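Local coordinates for protein aspartate carbamoyltransferase (Leishmania major, PDB 7K46) that probably catalyses the transfer of a carbamoyl group from carbamoyl phosphate to L-aspartate, an early step of pyrimidine biosynthesis, at residues I30-A33 / L34-T38; Y313-F316 / M317-I321; K37-E41 / A42-I46; A19-S22 / R23-D27; P142-A145 / L146-I149. All blocks are in the same frame, centred on the assembly; numbering follows the deposited sequence.

Contact 1 of 5, residues I30-A33 / L34-T38; sequences IQLA and LDMKT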
loop_
_atom_site.group_PDB
_atom_site.type_symbol
_atom_site.label_atom_id
_atom_site.label_comp_id
_atom_site.label_asym_id
_atom_site.label_seq_id
_atom_site.Cartn_x
_atom_site.Cartn_y
_atom_site.Cartn_z
ATOM N N ILE A 30 17.122 -19.324 14.264
ATOM C CA ILE A 30 18.372 -18.706 13.843
ATOM C C ILE A 30 18.919 -19.403 12.598
ATOM O O ILE A 30 19.309 -18.748 11.623
ATOM C CB ILE A 30 19.391 -18.720 14.997
ATOM C CG1 ILE A 30 19.011 -17.672 16.043
ATOM C CG2 ILE A 30 20.799 -18.470 14.465
ATOM C CD1 ILE A 30 19.871 -17.750 17.310
ATOM N N GLN A 31 18.976 -20.740 12.622
ATOM C CA GLN A 31 19.532 -21.465 11.479
ATOM C C GLN A 31 18.689 -21.255 10.223
ATOM O O GLN A 31 19.229 -21.109 9.120
ATOM C CB GLN A 31 19.649 -22.958 11.799
ATOM C CG GLN A 31 20.458 -23.742 10.767
ATOM C CD GLN A 31 21.887 -23.238 10.656
ATOM O OE1 GLN A 31 22.636 -23.246 11.634
ATOM N NE2 GLN A 31 22.266 -22.775 9.465
ATOM N N LEU A 32 17.363 -21.237 10.373
ATOM C CA LEU A 32 16.489 -21.040 9.218
ATOM C C LEU A 32 16.660 -19.641 8.639
ATOM O O LEU A 32 16.716 -19.474 7.417
ATOM C CB LEU A 32 15.027 -21.299 9.615
ATOM C CG LEU A 32 13.925 -21.095 8.558
ATOM C CD1 LEU A 32 14.219 -21.929 7.322
ATOM C CD2 LEU A 32 12.539 -21.452 9.135
ATOM N N ALA A 33 16.766 -18.625 9.502
ATOM C CA ALA A 33 16.970 -17.265 9.015
ATOM C C ALA A 33 18.289 -17.148 8.262
ATOM O O ALA A 33 18.352 -16.531 7.191
ATOM C CB ALA A 33 16.924 -16.271 10.182
ATOM N N LEU A 34 19.350 -17.758 8.792
ATOM C CA LEU A 34 20.640 -17.698 8.113
ATOM C C LEU A 34 20.608 -18.459 6.794
ATOM O O LEU A 34 21.207 -18.018 5.806
ATOM C CB LEU A 34 21.738 -18.247 9.025
ATOM C CG LEU A 34 22.033 -17.399 10.267
ATOM C CD1 LEU A 34 23.113 -18.072 11.138
ATOM C CD2 LEU A 34 22.457 -15.993 9.877
ATOM N N ASP A 35 19.919 -19.607 6.758
ATOM C CA ASP A 35 19.814 -20.365 5.512
ATOM C C ASP A 35 19.059 -19.568 4.453
ATOM O O ASP A 35 19.446 -19.555 3.276
ATOM C CB ASP A 35 19.139 -21.715 5.770
ATOM C CG ASP A 35 20.012 -22.663 6.592
ATOM O OD1 ASP A 35 21.213 -22.378 6.764
ATOM O OD2 ASP A 35 19.501 -23.700 7.065
ATOM N N MET A 36 17.996 -18.873 4.858
ATOM C CA MET A 36 17.288 -18.001 3.928
ATOM C C MET A 36 18.153 -16.825 3.495
ATOM O O MET A 36 18.107 -16.419 2.327
ATOM C CB MET A 36 15.991 -17.499 4.561
ATOM C CG MET A 36 14.958 -18.591 4.684
ATOM S SD MET A 36 13.487 -17.969 5.492
ATOM C CE MET A 36 12.376 -19.335 5.174
ATOM N N LYS A 37 18.937 -16.257 4.421
ATOM C CA LYS A 37 19.839 -15.167 4.053
ATOM C C LYS A 37 20.789 -15.597 2.940
ATOM O O LYS A 37 20.944 -14.894 1.936
ATOM C CB LYS A 37 20.620 -14.684 5.279
ATOM C CG LYS A 37 21.607 -13.537 5.017
ATOM C CD LYS A 37 22.282 -13.128 6.332
ATOM C CE LYS A 37 23.189 -11.906 6.193
ATOM N NZ LYS A 37 24.307 -12.132 5.252
ATOM N N THR A 38 21.417 -16.762 3.086
ATOM C CA THR A 38 22.324 -17.230 2.040
ATOM C C THR A 38 21.594 -17.381 0.711
ATOM O O THR A 38 22.076 -16.923 -0.336
ATOM C CB THR A 38 22.956 -18.556 2.450
ATOM O OG1 THR A 38 23.667 -18.378 3.682
ATOM C CG2 THR A 38 23.903 -19.050 1.372
#
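Gln31 meets Asp35 through two torsions: CG anti to the backbone N (chi1 -169°), then a bend at chi2 that brings the amide to the Asp35 carboxylate. Asp35 CG lies beside its own backbone N, which sets the carboxylate near Gln31 O and NE2. Gln31 NE2 then donates to Asp35 OD1 at 2.9 Å. The acceptor lies in the amide plane, but the donor comes from above the carboxylate plane. The amide and carboxylate planes stand 42° apart.

One buried side carries Leu32 and Met36. The extended Met36 chain brings its methyl CE to 3.8 Å from Leu32 CD1. Ile30 and Leu34 lie side by side, with Ile30 CG2 4.1 Å from Leu34 CD1. Main-chain bonds hold the turns together, including Lys37 N to Ala33 O at 2.8 Å.

This is one amphipathic stretch of helix 23-41. Leu32 and Met36 pack on helix 309-326, and the buried Ile30 and Ala33 pack on helix 142-156. The Gln31 amide is neutral, so its link to Asp35 is a polar side-chain bond between residues i and i+4 on the more exposed side. It probably steadies the carboxylate without cancelling its charge.

Contact 2 of 5, residues Y313-F316 / M317-I321; sequences YGLF and MRMAI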
loop_
_atom_site.group_PDB
_atom_site.type_symbol
_atom_site.label_atom_id
_atom_site.label_comp_id
_atom_site.label_asym_id
_atom_site.label_seq_id
_atom_site.Cartn_x
_atom_site.Cartn_y
_atom_site.Cartn_z
ATOM N N TYR A 313 19.128 -8.617 9.531
ATOM C CA TYR A 313 18.803 -9.811 10.301
ATOM C C TYR A 313 17.330 -9.828 10.689
ATOM O O TYR A 313 16.715 -10.897 10.715
ATOM C CB TYR A 313 19.695 -9.913 11.541
ATOM C CG TYR A 313 21.144 -10.164 11.199
ATOM C CD1 TYR A 313 21.525 -11.305 10.506
ATOM C CD2 TYR A 313 22.132 -9.260 11.581
ATOM C CE1 TYR A 313 22.861 -11.540 10.180
ATOM C CE2 TYR A 313 23.470 -9.485 11.269
ATOM C CZ TYR A 313 23.826 -10.625 10.564
ATOM O OH TYR A 313 25.155 -10.841 10.262
ATOM N N GLY A 314 16.738 -8.657 10.956
ATOM C CA GLY A 314 15.307 -8.610 11.224
ATOM C C GLY A 314 14.467 -9.111 10.058
ATOM O O GLY A 314 13.489 -9.838 10.252
ATOM N N LEU A 315 14.844 -8.737 8.831
ATOM C CA LEU A 315 14.148 -9.260 7.656
ATOM C C LEU A 315 14.170 -10.788 7.636
ATOM O O LEU A 315 13.135 -11.437 7.460
ATOM C CB LEU A 315 14.780 -8.700 6.375
ATOM C CG LEU A 315 14.315 -9.362 5.066
ATOM C CD1 LEU A 315 12.856 -9.009 4.744
ATOM C CD2 LEU A 315 15.230 -8.960 3.901
ATOM N N PHE A 316 15.343 -11.388 7.824
ATOM C CA PHE A 316 15.418 -12.837 7.671
ATOM C C PHE A 316 14.819 -13.589 8.859
ATOM O O PHE A 316 14.243 -14.677 8.678
ATOM C CB PHE A 316 16.867 -13.232 7.390
ATOM C CG PHE A 316 17.339 -12.758 6.040
ATOM C CD1 PHE A 316 16.715 -13.211 4.889
ATOM C CD2 PHE A 316 18.361 -11.827 5.925
ATOM C CE1 PHE A 316 17.114 -12.762 3.639
ATOM C CE2 PHE A 316 18.765 -11.375 4.687
ATOM C CZ PHE A 316 18.134 -11.847 3.537
ATOM N N MET A 317 14.889 -13.026 10.065
ATOM C CA MET A 317 14.185 -13.649 11.183
ATOM C C MET A 317 12.680 -13.633 10.950
ATOM O O MET A 317 11.984 -14.618 11.226
ATOM C CB MET A 317 14.540 -12.941 12.496
ATOM C CG MET A 317 13.760 -13.461 13.733
ATOM S SD MET A 317 13.940 -15.238 14.037
ATOM C CE MET A 317 15.672 -15.397 14.540
ATOM N N ARG A 318 12.156 -12.528 10.424
ATOM C CA ARG A 318 10.719 -12.476 10.192
ATOM C C ARG A 318 10.300 -13.402 9.055
ATOM O O ARG A 318 9.213 -13.984 9.108
ATOM C CB ARG A 318 10.295 -11.032 9.932
ATOM C CG ARG A 318 10.353 -10.199 11.214
ATOM C CD ARG A 318 10.063 -8.714 10.972
ATOM N NE ARG A 318 10.071 -8.018 12.255
ATOM C CZ ARG A 318 10.965 -7.110 12.626
ATOM N NH1 ARG A 318 11.900 -6.678 11.792
ATOM N NH2 ARG A 318 10.918 -6.623 13.866
ATOM N N MET A 319 11.161 -13.596 8.053
ATOM C CA MET A 319 10.890 -14.605 7.028
ATOM C C MET A 319 10.874 -16.010 7.629
ATOM O O MET A 319 9.987 -16.818 7.330
ATOM C CB MET A 319 11.943 -14.516 5.918
ATOM C CG MET A 319 11.840 -13.259 5.042
ATOM S SD MET A 319 13.144 -13.138 3.776
ATOM C CE MET A 319 12.741 -14.516 2.694
ATOM N N ALA A 320 11.869 -16.327 8.462
ATOM C CA ALA A 320 11.902 -17.638 9.108
ATOM C C ALA A 320 10.628 -17.878 9.906
ATOM O O ALA A 320 10.056 -18.972 9.868
ATOM C CB ALA A 320 13.122 -17.743 10.027
ATOM N N ILE A 321 10.164 -16.855 10.618
ATOM C CA ILE A 321 8.961 -16.989 11.438
ATOM C C ILE A 321 7.728 -17.168 10.563
ATOM O O ILE A 321 6.944 -18.107 10.759
ATOM C CB ILE A 321 8.823 -15.778 12.381
ATOM C CG1 ILE A 321 9.929 -15.818 13.456
ATOM C CG2 ILE A 321 7.435 -15.775 13.057
ATOM C CD1 ILE A 321 10.062 -14.534 14.254
#
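Tyr313 opens the stretch through its backbone: its O accepts from Met317 N at 2.9 Å. Its ring leads away toward helix 142-156, where OH is hydrogen-bonded to Glu155.

Gly314 comes next. Its O accepts from Arg318 N at 3.0 Å, and the aliphatic part of Arg318 passes close to the same carbonyl oxygen, with CG 3.3 Å from Gly314 O. The Arg318 chain is extended from CG to NE. Its guanidinium ends beside Gly314, with Arg318 NH1 3.9 Å from Gly314 C. The glycine has no side chain to compete for this place. Arg318 NH2 is held by Thr143 of helix 142-156.

Leu315 accepts at O from Met319 N, and its CG lies 4.2 Å from Met319 SD. Leu315 also packs on Tyr106 of the second subunit.

Phe316 closes the segment. Met319 lies alongside it, pointing the same way, and bends at chi3 (67°). Met319 SD sits 3.7 Å from Phe316 CD1 and 60° off the ring normal, an oblique Met-aromatic contact.

The sulfur and ring belong to a buried apolar face that meets helix 23-41. The arginine charge is carried to another face of helix 309-326, where Thr143 OG1, a neutral acceptor, meets it in the buried interior.

Contact 3 of 5, residues K37-E41 / A42-I46; sequences KTHIE and AGKTI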
loop_
_atom_site.group_PDB
_atom_site.type_symbol
_atom_site.label_atom_id
_atom_site.label_comp_id
_atom_site.label_asym_id
_atom_site.label_seq_id
_atom_site.Cartn_x
_atom_site.Cartn_y
_atom_site.Cartn_z
ATOM N N LYS A 37 18.937 -16.257 4.421
ATOM C CA LYS A 37 19.839 -15.167 4.053
ATOM C C LYS A 37 20.789 -15.597 2.940
ATOM O O LYS A 37 20.944 -14.894 1.936
ATOM C CB LYS A 37 20.620 -14.684 5.279
ATOM C CG LYS A 37 21.607 -13.537 5.017
ATOM C CD LYS A 37 22.282 -13.128 6.332
ATOM C CE LYS A 37 23.189 -11.906 6.193
ATOM N NZ LYS A 37 24.307 -12.132 5.252
ATOM N N THR A 38 21.417 -16.762 3.086
ATOM C CA THR A 38 22.324 -17.230 2.040
ATOM C C THR A 38 21.594 -17.381 0.711
ATOM O O THR A 38 22.076 -16.923 -0.336
ATOM C CB THR A 38 22.956 -18.556 2.450
ATOM O OG1 THR A 38 23.667 -18.378 3.682
ATOM C CG2 THR A 38 23.903 -19.050 1.372
ATOM N N HIS A 39 20.426 -18.026 0.748
ATOM C CA HIS A 39 19.597 -18.250 -0.438
ATOM C C HIS A 39 19.239 -16.934 -1.121
ATOM O O HIS A 39 19.503 -16.745 -2.315
ATOM C CB HIS A 39 18.336 -19.001 0.006
ATOM C CG HIS A 39 17.409 -19.407 -1.099
ATOM N ND1 HIS A 39 17.533 -20.603 -1.773
ATOM C CD2 HIS A 39 16.297 -18.810 -1.595
ATOM C CE1 HIS A 39 16.561 -20.711 -2.663
ATOM N NE2 HIS A 39 15.794 -19.637 -2.573
ATOM N N ILE A 40 18.649 -16.005 -0.364
ATOM C CA ILE A 40 18.173 -14.747 -0.938
ATOM C C ILE A 40 19.335 -13.918 -1.466
ATOM O O ILE A 40 19.257 -13.329 -2.552
ATOM C CB ILE A 40 17.352 -13.974 0.113
ATOM C CG1 ILE A 40 16.086 -14.759 0.492
ATOM C CG2 ILE A 40 17.011 -12.562 -0.393
ATOM C CD1 ILE A 40 15.002 -14.781 -0.587
ATOM N N GLU A 41 20.440 -13.864 -0.720
ATOM C CA GLU A 41 21.549 -13.032 -1.165
ATOM C C GLU A 41 22.277 -13.640 -2.349
ATOM O O GLU A 41 23.002 -12.925 -3.048
ATOM C CB GLU A 41 22.499 -12.760 0.002
ATOM C CG GLU A 41 21.830 -11.849 1.026
ATOM C CD GLU A 41 22.737 -11.439 2.162
ATOM O OE1 GLU A 41 23.798 -12.069 2.350
ATOM O OE2 GLU A 41 22.372 -10.483 2.876
ATOM N N ALA A 42 22.082 -14.931 -2.604
ATOM C CA ALA A 42 22.548 -15.539 -3.839
ATOM C C ALA A 42 21.649 -15.220 -5.028
ATOM O O ALA A 42 21.947 -15.668 -6.138
ATOM C CB ALA A 42 22.663 -17.057 -3.673
ATOM N N GLY A 43 20.568 -14.466 -4.829
ATOM C CA GLY A 43 19.644 -14.146 -5.902
ATOM C C GLY A 43 18.521 -15.144 -6.111
ATOM O O GLY A 43 17.682 -14.931 -6.994
ATOM N N LYS A 44 18.481 -16.226 -5.339
ATOM C CA LYS A 44 17.425 -17.218 -5.460
ATOM C C LYS A 44 16.169 -16.721 -4.749
ATOM O O LYS A 44 16.242 -15.978 -3.765
ATOM C CB LYS A 44 17.882 -18.554 -4.871
ATOM C CG LYS A 44 19.125 -19.139 -5.548
ATOM C CD LYS A 44 19.617 -20.387 -4.830
ATOM C CE LYS A 44 21.011 -20.780 -5.300
ATOM N NZ LYS A 44 21.481 -22.013 -4.620
ATOM N N THR A 45 15.006 -17.127 -5.258
ATOM C CA THR A 45 13.739 -16.649 -4.720
ATOM C C THR A 45 13.019 -17.757 -3.956
ATOM O O THR A 45 13.391 -18.933 -4.010
ATOM C CB THR A 45 12.849 -16.105 -5.838
ATOM O OG1 THR A 45 12.612 -17.136 -6.807
ATOM C CG2 THR A 45 13.536 -14.925 -6.515
ATOM N N ILE A 46 11.986 -17.353 -3.215
ATOM C CA ILE A 46 11.148 -18.261 -2.439
ATOM C C ILE A 46 9.695 -17.960 -2.765
ATOM O O ILE A 46 9.265 -16.804 -2.682
ATOM C CB ILE A 46 11.401 -18.124 -0.925
ATOM C CG1 ILE A 46 12.868 -18.422 -0.602
ATOM C CG2 ILE A 46 10.474 -19.070 -0.144
ATOM C CD1 ILE A 46 13.260 -18.050 0.842
HETATM O O HOH W 1 16.404 -13.363 -3.898
#
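His39 is tied to the chain that follows its helix. Its NE2 donates to Thr45 O at 2.9 Å, almost straight at 172°. The acceptor lies in the ring plane, although the donor stands above the carbonyl plane of Thr45. One face of the ring is covered by Lys44, whose CB lies 3.4 Å from the centroid of the His39 ring in a CH-pi contact. Ile46 CG1 comes to 3.6 Å from His39 CD2.

The helix ends in a Schellman motif. The carbonyls of the last turn find donors in the turn beyond it. Thr38 O accepts from Ala42 N. His39 O accepts from Lys44 N at 3.2 Å and, weakly, from Ala42 N. Ile40 O accepts from Gly43 N at 2.9 Å and also from a water, which donates to Lys44 O at 2.6 Å as well. Gly43 has a positive phi of 89°, which lets the chain leave the helix.

The Glu41 carboxylate is shared. OE1 takes Lys37 NZ in a salt bridge, and OE2 pairs with Arg312 of helix 309-326. Thr45 OG1 is bonded to Arg50 of the second subunit, and Gly43 O to Arg52, also of the second subunit.

Ile40 CD1 packs on Ile46 CD1 at 4.0 Å, and Ile40 also touches helix 309-326. The turn thus closes helix 23-41 beside that helix and at a subunit boundary, and leads on toward strand 53-58.

Contact 4 of 5, residues A19-S22 / R23-D27; sequences AQFS and RADID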
loop_
_atom_site.group_PDB
_atom_site.type_symbol
_atom_site.label_atom_id
_atom_site.label_comp_id
_atom_site.label_asym_id
_atom_site.label_seq_id
_atom_site.Cartn_x
_atom_site.Cartn_y
_atom_site.Cartn_z
ATOM N N ALA A 19 8.952 -15.198 24.982
ATOM C CA ALA A 19 8.985 -16.208 26.035
ATOM C C ALA A 19 8.259 -17.494 25.640
ATOM O O ALA A 19 8.402 -18.508 26.330
ATOM C CB ALA A 19 8.390 -15.633 27.328
ATOM N N GLN A 20 7.488 -17.499 24.555
ATOM C CA GLN A 20 6.813 -18.738 24.195
ATOM C C GLN A 20 7.738 -19.733 23.492
ATOM O O GLN A 20 7.328 -20.876 23.262
ATOM C CB GLN A 20 5.553 -18.439 23.355
ATOM C CG GLN A 20 5.771 -17.998 21.944
ATOM C CD GLN A 20 4.465 -17.581 21.270
ATOM O OE1 GLN A 20 3.832 -16.581 21.643
ATOM N NE2 GLN A 20 4.050 -18.358 20.284
ATOM N N PHE A 21 8.985 -19.364 23.210
ATOM C CA PHE A 21 9.921 -20.237 22.509
ATOM C C PHE A 21 10.924 -20.887 23.459
ATOM O O PHE A 21 11.379 -20.261 24.420
ATOM C CB PHE A 21 10.671 -19.446 21.445
ATOM C CG PHE A 21 9.762 -18.857 20.402
ATOM C CD1 PHE A 21 8.980 -19.685 19.604
ATOM C CD2 PHE A 21 9.668 -17.487 20.239
ATOM C CE1 PHE A 21 8.124 -19.149 18.631
ATOM C CE2 PHE A 21 8.819 -16.941 19.267
ATOM C CZ PHE A 21 8.051 -17.773 18.469
ATOM N N SER A 22 11.279 -22.139 23.169
ATOM C CA SER A 22 12.382 -22.801 23.851
ATOM C C SER A 22 13.711 -22.377 23.232
ATOM O O SER A 22 13.757 -21.797 22.148
ATOM C CB SER A 22 12.240 -24.315 23.756
ATOM O OG SER A 22 12.323 -24.713 22.402
ATOM N N ARG A 23 14.813 -22.695 23.925
ATOM C CA ARG A 23 16.128 -22.469 23.330
ATOM C C ARG A 23 16.258 -23.229 22.012
ATOM O O ARG A 23 16.789 -22.694 21.030
ATOM C CB ARG A 23 17.233 -22.869 24.314
ATOM C CG ARG A 23 18.629 -22.953 23.705
ATOM C CD ARG A 23 19.123 -21.607 23.169
ATOM N NE ARG A 23 20.468 -21.719 22.606
ATOM C CZ ARG A 23 21.592 -21.583 23.296
ATOM N NH1 ARG A 23 21.584 -21.271 24.583
ATOM N NH2 ARG A 23 22.757 -21.776 22.684
ATOM N N ALA A 24 15.722 -24.456 21.957
ATOM C CA ALA A 24 15.749 -25.229 20.716
ATOM C C ALA A 24 14.995 -24.522 19.594
ATOM O O ALA A 24 15.461 -24.517 18.446
ATOM C CB ALA A 24 15.178 -26.632 20.942
ATOM N N ASP A 25 13.825 -23.936 19.899
ATOM C CA ASP A 25 13.088 -23.146 18.905
ATOM C C ASP A 25 13.939 -21.992 18.389
ATOM O O ASP A 25 13.953 -21.693 17.187
ATOM C CB ASP A 25 11.801 -22.554 19.495
ATOM C CG ASP A 25 10.744 -23.589 19.869
ATOM O OD1 ASP A 25 10.644 -24.673 19.238
ATOM O OD2 ASP A 25 9.968 -23.267 20.804
ATOM N N ILE A 26 14.605 -21.289 19.303
ATOM C CA ILE A 26 15.409 -20.132 18.921
ATOM C C ILE A 26 16.584 -20.563 18.053
ATOM O O ILE A 26 16.862 -19.947 17.012
ATOM C CB ILE A 26 15.869 -19.369 20.177
ATOM C CG1 ILE A 26 14.646 -18.791 20.913
ATOM C CG2 ILE A 26 16.871 -18.266 19.813
ATOM C CD1 ILE A 26 14.967 -18.224 22.289
ATOM N N ASP A 27 17.288 -21.628 18.463
ATOM C CA ASP A 27 18.354 -22.197 17.635
ATOM C C ASP A 27 17.845 -22.492 16.230
ATOM O O ASP A 27 18.506 -22.184 15.232
ATOM C CB ASP A 27 18.899 -23.501 18.240
ATOM C CG ASP A 27 19.633 -23.307 19.556
ATOM O OD1 ASP A 27 20.096 -22.190 19.849
ATOM O OD2 ASP A 27 19.763 -24.311 20.292
#
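Asp25 reaches back to Ser22 at the start of helix 23-41. Its CB lies 3.8 Å from Phe21 CB and also touches the backbone O of Ser22. CG sits beside the backbone N of Asp25 (chi1 -67°), which turns the carboxylate toward the residues before the helix, and it comes within 3.2 Å of Ser22 OG. At the tip, OD2 accepts from Ser22 N at 2.9 Å. That donor comes from above the carboxylate plane. OD2 also lies at the edge of the Phe21 ring, in its plane, 3.9 Å from Phe21 CD1; ring and carboxylate are nearly perpendicular. The other oxygen, OD1, is hydrogen-bonded to Ser9.

Ser22 answers from the N-cap position. Its OG stands between the backbone N and the carbonyl carbon (chi1 63°) and accepts from Asp25 N at 3.0 Å. The two reciprocal bonds form a capping box. Ser22 O accepts from Ile26 N, the first regular helical bond, and Phe21 CB packs 4.1 Å from Ile26 CG1.

Within the first turn, Arg23 NE forms a salt bridge with Asp27 OD1 at 2.8 Å. The other guanidinium nitrogens of Arg23 bind Asp160 and Asn186.

The box supplies an acceptor to an amide of the first turn that has no helical carbonyl before it. The negative carboxylate at this helix start probably also suits the positive end of the helix dipole.

Contact 5 of 5, residues P142-A145 / L146-I149; sequences PTQA and LLDI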
loop_
_atom_site.group_PDB
_atom_site.type_symbol
_atom_site.label_atom_id
_atom_site.label_comp_id
_atom_site.label_asym_id
_atom_site.label_seq_id
_atom_site.Cartn_x
_atom_site.Cartn_y
_atom_site.Cartn_z
ATOM N N PRO A 142 8.237 -9.566 20.117
ATOM C CA PRO A 142 8.965 -10.835 19.962
ATOM C C PRO A 142 9.932 -10.852 18.796
ATOM O O PRO A 142 11.006 -11.448 18.930
ATOM C CB PRO A 142 7.836 -11.872 19.791
ATOM C CG PRO A 142 6.593 -11.066 19.453
ATOM C CD PRO A 142 6.785 -9.792 20.228
ATOM N N THR A 143 9.600 -10.211 17.662
ATOM C CA THR A 143 10.530 -10.269 16.537
ATOM C C THR A 143 11.723 -9.336 16.734
ATOM O O THR A 143 12.801 -9.623 16.208
ATOM C CB THR A 143 9.824 -9.988 15.201
ATOM O OG1 THR A 143 9.292 -8.661 15.176
ATOM C CG2 THR A 143 8.700 -10.988 14.962
ATOM N N GLN A 144 11.581 -8.255 17.513
ATOM C CA GLN A 144 12.762 -7.466 17.880
ATOM C C GLN A 144 13.703 -8.273 18.774
ATOM O O GLN A 144 14.916 -8.313 18.541
ATOM C CB GLN A 144 12.356 -6.162 18.575
ATOM C CG GLN A 144 13.558 -5.250 18.879
ATOM C CD GLN A 144 14.069 -4.553 17.623
ATOM O OE1 GLN A 144 13.296 -3.909 16.924
ATOM N NE2 GLN A 144 15.364 -4.695 17.326
ATOM N N ALA A 145 13.168 -8.908 19.823
ATOM C CA ALA A 145 14.009 -9.755 20.670
ATOM C C ALA A 145 14.728 -10.821 19.848
ATOM O O ALA A 145 15.935 -11.036 20.001
ATOM C CB ALA A 145 13.164 -10.418 21.762
ATOM N N LEU A 146 13.994 -11.503 18.966
ATOM C CA LEU A 146 14.578 -12.600 18.204
ATOM C C LEU A 146 15.587 -12.097 17.177
ATOM O O LEU A 146 16.632 -12.725 16.970
ATOM C CB LEU A 146 13.470 -13.404 17.526
ATOM C CG LEU A 146 12.688 -14.240 18.542
ATOM C CD1 LEU A 146 11.427 -14.774 17.882
ATOM C CD2 LEU A 146 13.544 -15.379 19.059
ATOM N N LEU A 147 15.305 -10.971 16.520
ATOM C CA LEU A 147 16.303 -10.428 15.602
ATOM C C LEU A 147 17.541 -9.928 16.342
ATOM O O LEU A 147 18.650 -9.995 15.796
ATOM C CB LEU A 147 15.699 -9.307 14.736
ATOM C CG LEU A 147 15.574 -7.866 15.237
ATOM C CD1 LEU A 147 16.862 -7.069 14.989
ATOM C CD2 LEU A 147 14.394 -7.180 14.528
ATOM N N ASP A 148 17.379 -9.403 17.564
ATOM C CA ASP A 148 18.549 -9.007 18.346
ATOM C C ASP A 148 19.425 -10.217 18.648
ATOM O O ASP A 148 20.658 -10.150 18.547
ATOM C CB ASP A 148 18.122 -8.328 19.655
ATOM C CG ASP A 148 17.469 -6.955 19.442
ATOM O OD1 ASP A 148 17.552 -6.385 18.328
ATOM O OD2 ASP A 148 16.860 -6.451 20.414
ATOM N N ILE A 149 18.803 -11.336 19.024
ATOM C CA ILE A 149 19.562 -12.556 19.303
ATOM C C ILE A 149 20.258 -13.050 18.044
ATOM O O ILE A 149 21.432 -13.440 18.075
ATOM C CB ILE A 149 18.640 -13.640 19.888
ATOM C CG1 ILE A 149 18.168 -13.242 21.284
ATOM C CG2 ILE A 149 19.341 -14.989 19.913
ATOM C CD1 ILE A 149 17.165 -14.218 21.828
#
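Leu147 packs tightly against Gln144 and Thr143. Its CG is placed between the backbone N and the carbonyl carbon (chi1 83°), an uncommon choice in a helix, and this sets the branch over the preceding turn. Leu147 CD2 lies 3.4 Å from Thr143 O and 3.7 Å from Gln144 CA. Leu147 CD1 comes to 3.7 Å from Gln144 NE2.

That same NE2 donates to Asp148 OD1 at 2.9 Å. The bond keeps close to the amide plane and meets the oxygen on its syn side, 28° out of the carboxylate plane. Amide and carboxylate are turned 46° apart. Asp148 is buried, and both of its oxygens have further partners: OD1 takes Gln310 and OD2 takes Tyr239. Three polar groups meet this buried carboxylate and hold it in place.

The contact lies in the first turns of helix 142-156, its centre about 3 Å from the centre of the chain. Pro142-Gln144 match part of the His-Pro-Thr-Gln signature of the carbamoyltransferases, which in relatives lies at the carbamoyl phosphate site. In this two-domain fold, the helix runs near the domain junction. Ala145 and Ile149 touch helix 174-186, while Leu146 and Ile149 touch helix 23-41.

No side of this contact is a solvent side, but one part is looser between the segments. Pro142 and Thr143 do not bring their side chains within 4.5 Å of residues 146-149. They meet them through backbone oxygens, as in the bond from Leu146 N to Pro142 O at 3.0 Å. Pro142 packs on Val15 instead.

How the contacts relate
Contacts 2 and 5 are wholly buried. Contacts 1, 3 and 4 follow helix 23-41 from its capped start to its Schellman end and are partly buried. Contact 1, the middle of that helix, touches contacts 2 and 5: Ala33 CB lies 3.5 Å from Phe316 O, and Ile30 CD1 lies 3.8 Å from Ile149 CG2. Contacts 2 and 5 touch through Gly314 and Leu147. Contacts 1 and 5 share a glutamine-aspartate pair at i and i+4, but in contact 5 the carboxylate has further polar partners in the interior. Contacts 3 and 4 finish helix ends, with carbonyls satisfied at one and amides at the other.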